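Side-chain contacts in inactive glucansucrase (Lactobacillus reuteri, PDB 5JBD), which belongs to glycosyl hydrolase family 70 as an inactive glucansucrase, built around a TIM-type barrel and carrying a bound calcium ion: residues Ala133-Leu136 / Arg137-Ile140; Glu471-Tyr475 / Met476-Ser480; Thr664-Glu667 / Asn668-Tyr671. One frame throughout, in Å; residues are numbered along the deposited sequence.

Overall arrangement
Contact 1 is largely buried and lies within the single helix 126-147, far from the others: its nearest atoms are about 46 Å from contact 2 and about 45 Å from contact 3. Contacts 2 and 3 are surface turns in loops that follow two neighbouring parallel strands, 460-464 and 652-654. Their centres are 12 Å apart and they touch, chiefly through Q474 against T664 and N668 and through Y475 against A670. The chemistry follows the setting. Contact 1 adds a guanidinium, an amide and a ring to regular helical bonding, whereas contacts 2 and 3 use side-chain amides, two hydroxyls, an imidazole face and backbone carbonyls to close irregular turns.

Contact 1: Ala133-Leu136 / Arg137-Ile140; sequences AQNL and RYVI
R137 and Q134, three residues apart on helix 126-147, meet through a bond of 3.0 Å from R137 NH2 to Q134 OE1. The oxygen lies in the guanidinium plane, but NH2 stands above the carbonyl plane of the amide, well off its lone pairs, and the two flat groups are perpendicular. Water 1 closes a second link: it accepts from R137 NE and from Q134 NE2. R137 NH1 donates to M84 O, and Q134 OE1 takes a second donor, N36 ND2. Underneath run the helical backbone bonds, the shortest being I140 N to L136 O at 2.7 Å.

The bend of the Q134 chain at chi2 (52°) brings its amide back over the Y138 ring, whose plane is 24° from that of the amide. Q134 NE2 sits over the outer part of the ring, 3.0 Å from Y138 CE1, and Q134 O lies over the ring centre on the same face. N135 OD1 approaches the edge, 3.7 Å from Y138 CD2. Around the helix, L136 CG packs on I140 CD1 at 3.9 Å, and both residues continue onto F100 of helix 90-101.

The Q134 amide is therefore gripped on several sides: its oxygen takes two donors, its nitrogen gives to a water, and its flat nitrogen end rests on an aromatic face. These contacts should restrict its rotation and keep the R137 guanidinium turned toward M84, tying this helix to the neighbouring loops.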
# COMPACT_ATOMS: atom_id res chain seq x y z
N ALA A 133 -35.11 1.38 -34.04
CA ALA A 133 -34.33 2.34 -33.25
C ALA A 133 -34.93 3.76 -33.29
O ALA A 133 -34.97 4.44 -32.26
CB ALA A 133 -32.88 2.37 -33.69
N GLN A 134 -35.39 4.21 -34.46
CA GLN A 134 -36.02 5.52 -34.59
C GLN A 134 -37.33 5.58 -33.79
O GLN A 134 -37.60 6.55 -33.07
CB GLN A 134 -36.29 5.87 -36.06
CG GLN A 134 -36.90 7.26 -36.29
CD GLN A 134 -36.12 8.39 -35.60
OE1 GLN A 134 -35.15 8.91 -36.14
NE2 GLN A 134 -36.57 8.76 -34.42
N ASN A 135 -38.13 4.53 -33.92
CA ASN A 135 -39.38 4.39 -33.16
C ASN A 135 -39.13 4.31 -31.65
O ASN A 135 -39.90 4.89 -30.88
CB ASN A 135 -40.19 3.19 -33.68
CG ASN A 135 -40.94 3.51 -34.97
OD1 ASN A 135 -41.37 4.64 -35.19
ND2 ASN A 135 -41.10 2.53 -35.82
N LEU A 136 -38.06 3.63 -31.24
CA LEU A 136 -37.70 3.59 -29.84
C LEU A 136 -37.31 4.97 -29.30
O LEU A 136 -37.67 5.32 -28.18
CB LEU A 136 -36.56 2.60 -29.59
CG LEU A 136 -36.07 2.45 -28.14
CD1 LEU A 136 -37.20 2.09 -27.18
CD2 LEU A 136 -34.97 1.42 -28.09
N ARG A 137 -36.60 5.77 -30.10
CA ARG A 137 -36.30 7.14 -29.69
C ARG A 137 -37.58 7.95 -29.38
O ARG A 137 -37.62 8.67 -28.38
CB ARG A 137 -35.40 7.85 -30.70
CG ARG A 137 -33.98 7.32 -30.70
CD ARG A 137 -33.04 8.25 -31.45
NE ARG A 137 -33.22 8.18 -32.91
CZ ARG A 137 -32.65 7.27 -33.71
NH1 ARG A 137 -31.84 6.33 -33.24
NH2 ARG A 137 -32.89 7.31 -35.01
N TYR A 138 -38.62 7.80 -30.21
CA TYR A 138 -39.92 8.45 -29.96
C TYR A 138 -40.52 7.97 -28.63
O TYR A 138 -41.01 8.77 -27.84
CB TYR A 138 -40.91 8.20 -31.13
CG TYR A 138 -40.44 8.64 -32.51
CD1 TYR A 138 -39.65 9.78 -32.69
CD2 TYR A 138 -40.80 7.91 -33.65
CE1 TYR A 138 -39.22 10.18 -33.95
CE2 TYR A 138 -40.37 8.30 -34.92
CZ TYR A 138 -39.58 9.43 -35.06
OH TYR A 138 -39.12 9.82 -36.30
N VAL A 139 -40.43 6.67 -28.37
CA VAL A 139 -40.94 6.07 -27.13
C VAL A 139 -40.10 6.54 -25.92
O VAL A 139 -40.65 6.84 -24.88
CB VAL A 139 -41.02 4.52 -27.23
CG1 VAL A 139 -41.40 3.89 -25.89
CG2 VAL A 139 -42.04 4.12 -28.31
N ILE A 140 -38.79 6.65 -26.11
CA ILE A 140 -37.91 7.22 -25.07
C ILE A 140 -38.29 8.68 -24.76
O ILE A 140 -38.33 9.07 -23.59
CB ILE A 140 -36.41 7.09 -25.45
CG1 ILE A 140 -35.98 5.63 -25.34
CG2 ILE A 140 -35.52 7.93 -24.53
CD1 ILE A 140 -34.61 5.34 -25.89
O HOH W 1 -34.79 10.77 -33.14

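Contact 2: Glu471-Tyr475 / Met476-Ser480; sequences ETAQY and MQEKS
Q474 and Q477 close a type II beta turn, with Q477 N donating to Q474 O at 3.0 Å along a nearly straight path (167° at the hydrogen). M476, at the third position of the turn, has the positive phi (61°) of that turn type. A second bond forms within the turn: Q477 NE2 reaches Y475 O at 2.8 Å. The bend at chi2 (-41°) turns the Q477 amide back to this oxygen; Q477 CG, set by chi1, lies 3.4 Å from Q474 CB. The carbonyl oxygen lies close to the plane of the Q477 amide, while NE2 stands above the plane of the Y475 carbonyl.

Y475 and M476 extend side by side in the same direction. M476 SD lies obliquely by the ring, 4.6 Å from its centroid, a Met-aromatic contact made closest at Y475 CE2. Just outside the turn, where the chain enters and leaves it, the carboxylate of E478 rests against A473 CB. E478 OE1 is bonded to N470 ND2 and also to a glycerol molecule.

The turn sits in the loop between helices 465-468 and 483-496, following barrel strand 460-464, and its surroundings position it. Y475 stacks on Y465, gives its OH a partner in D655 O, and packs with M476 on V673 of helix 670-676. The amide of Q474 bridges to the loop that follows the adjacent barrel strand 652-654, through E662 O and T664 N. Water 2 spans the mouth of the turn, 3.0 Å from Q474 O, and accepts from E478 N at 3.1 Å.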
# COMPACT_ATOMS: atom_id res chain seq x y z
N GLU A 471 -7.65 -3.62 17.00
CA GLU A 471 -7.40 -2.62 15.96
C GLU A 471 -8.64 -2.13 15.21
O GLU A 471 -8.55 -1.13 14.51
CB GLU A 471 -6.33 -3.13 14.99
CG GLU A 471 -6.75 -4.28 14.07
CD GLU A 471 -5.53 -5.05 13.56
OE1 GLU A 471 -4.99 -5.88 14.32
OE2 GLU A 471 -5.09 -4.81 12.42
N THR A 472 -9.77 -2.83 15.35
CA THR A 472 -11.05 -2.36 14.78
C THR A 472 -11.87 -1.48 15.73
O THR A 472 -12.85 -0.88 15.28
CB THR A 472 -11.95 -3.52 14.31
OG1 THR A 472 -12.32 -4.31 15.43
CG2 THR A 472 -11.24 -4.38 13.28
N ALA A 473 -11.50 -1.40 17.01
CA ALA A 473 -12.18 -0.48 17.92
C ALA A 473 -11.66 0.94 17.69
O ALA A 473 -10.74 1.17 16.91
CB ALA A 473 -11.97 -0.90 19.37
N GLN A 474 -12.27 1.91 18.37
CA GLN A 474 -11.76 3.28 18.34
C GLN A 474 -10.31 3.32 18.86
O GLN A 474 -9.87 2.45 19.63
CB GLN A 474 -12.67 4.22 19.14
CG GLN A 474 -14.02 4.47 18.47
CD GLN A 474 -13.90 5.25 17.18
OE1 GLN A 474 -13.36 6.35 17.16
NE2 GLN A 474 -14.41 4.69 16.10
N TYR A 475 -9.55 4.30 18.38
CA TYR A 475 -8.09 4.25 18.48
C TYR A 475 -7.59 4.17 19.92
O TYR A 475 -7.88 5.05 20.74
CB TYR A 475 -7.43 5.44 17.74
CG TYR A 475 -5.95 5.25 17.50
CD1 TYR A 475 -5.49 4.42 16.46
CD2 TYR A 475 -5.01 5.86 18.30
CE1 TYR A 475 -4.13 4.23 16.23
CE2 TYR A 475 -3.64 5.68 18.09
CZ TYR A 475 -3.20 4.86 17.06
OH TYR A 475 -1.83 4.70 16.88
N MET A 476 -6.86 3.10 20.23
CA MET A 476 -6.32 2.83 21.57
C MET A 476 -7.37 2.66 22.70
O MET A 476 -6.98 2.64 23.86
CB MET A 476 -5.25 3.87 21.98
CG MET A 476 -3.96 3.79 21.16
SD MET A 476 -2.78 5.12 21.49
CE MET A 476 -2.16 4.68 23.12
N GLN A 477 -8.65 2.47 22.37
CA GLN A 477 -9.69 2.25 23.40
C GLN A 477 -9.66 0.87 24.07
O GLN A 477 -10.07 0.76 25.22
CB GLN A 477 -11.11 2.47 22.84
CG GLN A 477 -11.42 3.87 22.33
CD GLN A 477 -10.89 5.00 23.19
OE1 GLN A 477 -11.40 5.28 24.28
NE2 GLN A 477 -9.84 5.66 22.70
N GLU A 478 -9.21 -0.16 23.35
CA GLU A 478 -9.20 -1.55 23.86
C GLU A 478 -7.82 -2.17 23.70
O GLU A 478 -7.32 -2.30 22.58
CB GLU A 478 -10.20 -2.41 23.09
CG GLU A 478 -11.66 -2.06 23.33
CD GLU A 478 -12.63 -2.87 22.46
OE1 GLU A 478 -12.21 -3.84 21.78
OE2 GLU A 478 -13.83 -2.53 22.45
N LYS A 479 -7.21 -2.57 24.82
CA LYS A 479 -5.96 -3.30 24.76
C LYS A 479 -6.18 -4.72 24.23
O LYS A 479 -7.19 -5.38 24.52
CB LYS A 479 -5.31 -3.38 26.15
CG LYS A 479 -4.85 -2.05 26.70
CD LYS A 479 -4.40 -2.23 28.14
CE LYS A 479 -3.81 -0.96 28.71
NZ LYS A 479 -3.34 -1.20 30.10
N SER A 480 -5.20 -5.20 23.46
CA SER A 480 -5.19 -6.58 22.98
C SER A 480 -4.88 -7.53 24.13
O SER A 480 -4.27 -7.15 25.13
CB SER A 480 -4.12 -6.76 21.88
OG SER A 480 -3.82 -8.13 21.65
O HOH W 2 -8.50 -0.07 20.34

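Contact 3: Thr664-Glu667 / Asn668-Tyr671; sequences TSVE and NHAY
The H669 imidazole carries V666 on one face: V666 CA stands 3.9 Å from the ring centroid and only 17° off its normal, a CH-pi contact displaced toward the rim. V666 O lies over the same face, 3.3 Å from H669 CG. S665 O comes in obliquely and meets H669 CD2 at 3.2 Å. With CG anti to its own carbonyl carbon (chi1 -73°), H669 swings the ring back against the turn that precedes it. Its ND1 is bonded to E729 OE1 on helix 727-739, which helps to set how the ring is turned.

The second flat group is the amide of N668. Its ND2 donates at 3.0 Å to T664 OG1, which lies almost exactly in the amide plane. S665 OG lies over one face of the amide, 3.5 Å from N668 CG. That hydroxyl oxygen also accepts the backbone N of N668 at 3.2 Å, while S665 O receives a weak, more bent bond from the same N-H. The hydrogen is thus shared between a side-chain and a main-chain oxygen of one residue. At the base of the side chain, N668 CB packs against Q474 OE1.

H669 N donates to V666 O at 3.1 Å from above the carbonyl plane, closing a type I beta turn from V666 to H669. The same oxygen accepts N672 ND2 from the first turn of the following helix. H669 occupies the N-cap position of helix 670-676, so this tight turn forms the approach to the helix in a beta-alpha-beta unit of the TIM-type barrel, between parallel strands 652-654 and 688-691.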
# COMPACT_ATOMS: atom_id res chain seq x y z
N THR A 664 -15.31 8.40 15.73
CA THR A 664 -16.68 8.78 16.10
C THR A 664 -16.78 10.19 16.70
O THR A 664 -17.88 10.68 16.93
CB THR A 664 -17.26 7.75 17.09
OG1 THR A 664 -16.31 7.46 18.12
CG2 THR A 664 -17.61 6.46 16.35
N SER A 665 -15.63 10.81 16.98
CA SER A 665 -15.58 12.18 17.48
C SER A 665 -14.23 12.79 17.13
O SER A 665 -13.32 12.09 16.67
CB SER A 665 -15.77 12.21 18.99
OG SER A 665 -14.68 11.58 19.65
N VAL A 666 -14.10 14.09 17.38
CA VAL A 666 -12.82 14.79 17.21
C VAL A 666 -11.79 14.26 18.22
O VAL A 666 -10.63 14.03 17.85
CB VAL A 666 -12.98 16.33 17.33
CG1 VAL A 666 -11.62 17.04 17.44
CG2 VAL A 666 -13.76 16.86 16.13
N GLU A 667 -12.20 14.07 19.47
CA GLU A 667 -11.32 13.51 20.50
C GLU A 667 -10.74 12.15 20.09
O GLU A 667 -9.59 11.85 20.42
CB GLU A 667 -12.08 13.41 21.83
CG GLU A 667 -11.26 12.88 23.01
CD GLU A 667 -12.04 12.90 24.33
OE1 GLU A 667 -12.72 13.91 24.61
OE2 GLU A 667 -11.98 11.90 25.08
N ASN A 668 -11.52 11.35 19.37
CA ASN A 668 -11.10 10.00 18.93
C ASN A 668 -10.27 9.97 17.63
O ASN A 668 -9.88 8.88 17.19
CB ASN A 668 -12.33 9.07 18.78
CG ASN A 668 -12.87 8.59 20.12
OD1 ASN A 668 -12.25 8.75 21.16
ND2 ASN A 668 -14.06 8.00 20.08
N HIS A 669 -9.99 11.13 17.03
CA HIS A 669 -9.02 11.20 15.94
C HIS A 669 -7.71 10.60 16.42
O HIS A 669 -7.21 10.98 17.47
CB HIS A 669 -8.76 12.65 15.51
CG HIS A 669 -9.88 13.29 14.75
ND1 HIS A 669 -9.76 14.52 14.15
CD2 HIS A 669 -11.14 12.86 14.48
CE1 HIS A 669 -10.88 14.83 13.53
NE2 HIS A 669 -11.74 13.83 13.71
N ALA A 670 -7.15 9.68 15.65
CA ALA A 670 -5.89 9.05 16.03
C ALA A 670 -4.82 10.10 16.37
O ALA A 670 -4.08 9.94 17.34
CB ALA A 670 -5.40 8.12 14.92
N TYR A 671 -4.77 11.21 15.61
CA TYR A 671 -3.77 12.24 15.87
C TYR A 671 -3.89 12.79 17.29
O TYR A 671 -2.89 12.93 17.98
CB TYR A 671 -3.82 13.38 14.84
CG TYR A 671 -3.42 13.00 13.40
CD1 TYR A 671 -2.52 11.97 13.14
CD2 TYR A 671 -3.97 13.66 12.32
CE1 TYR A 671 -2.18 11.61 11.84
CE2 TYR A 671 -3.64 13.32 11.02
CZ TYR A 671 -2.72 12.29 10.79
OH TYR A 671 -2.38 11.94 9.51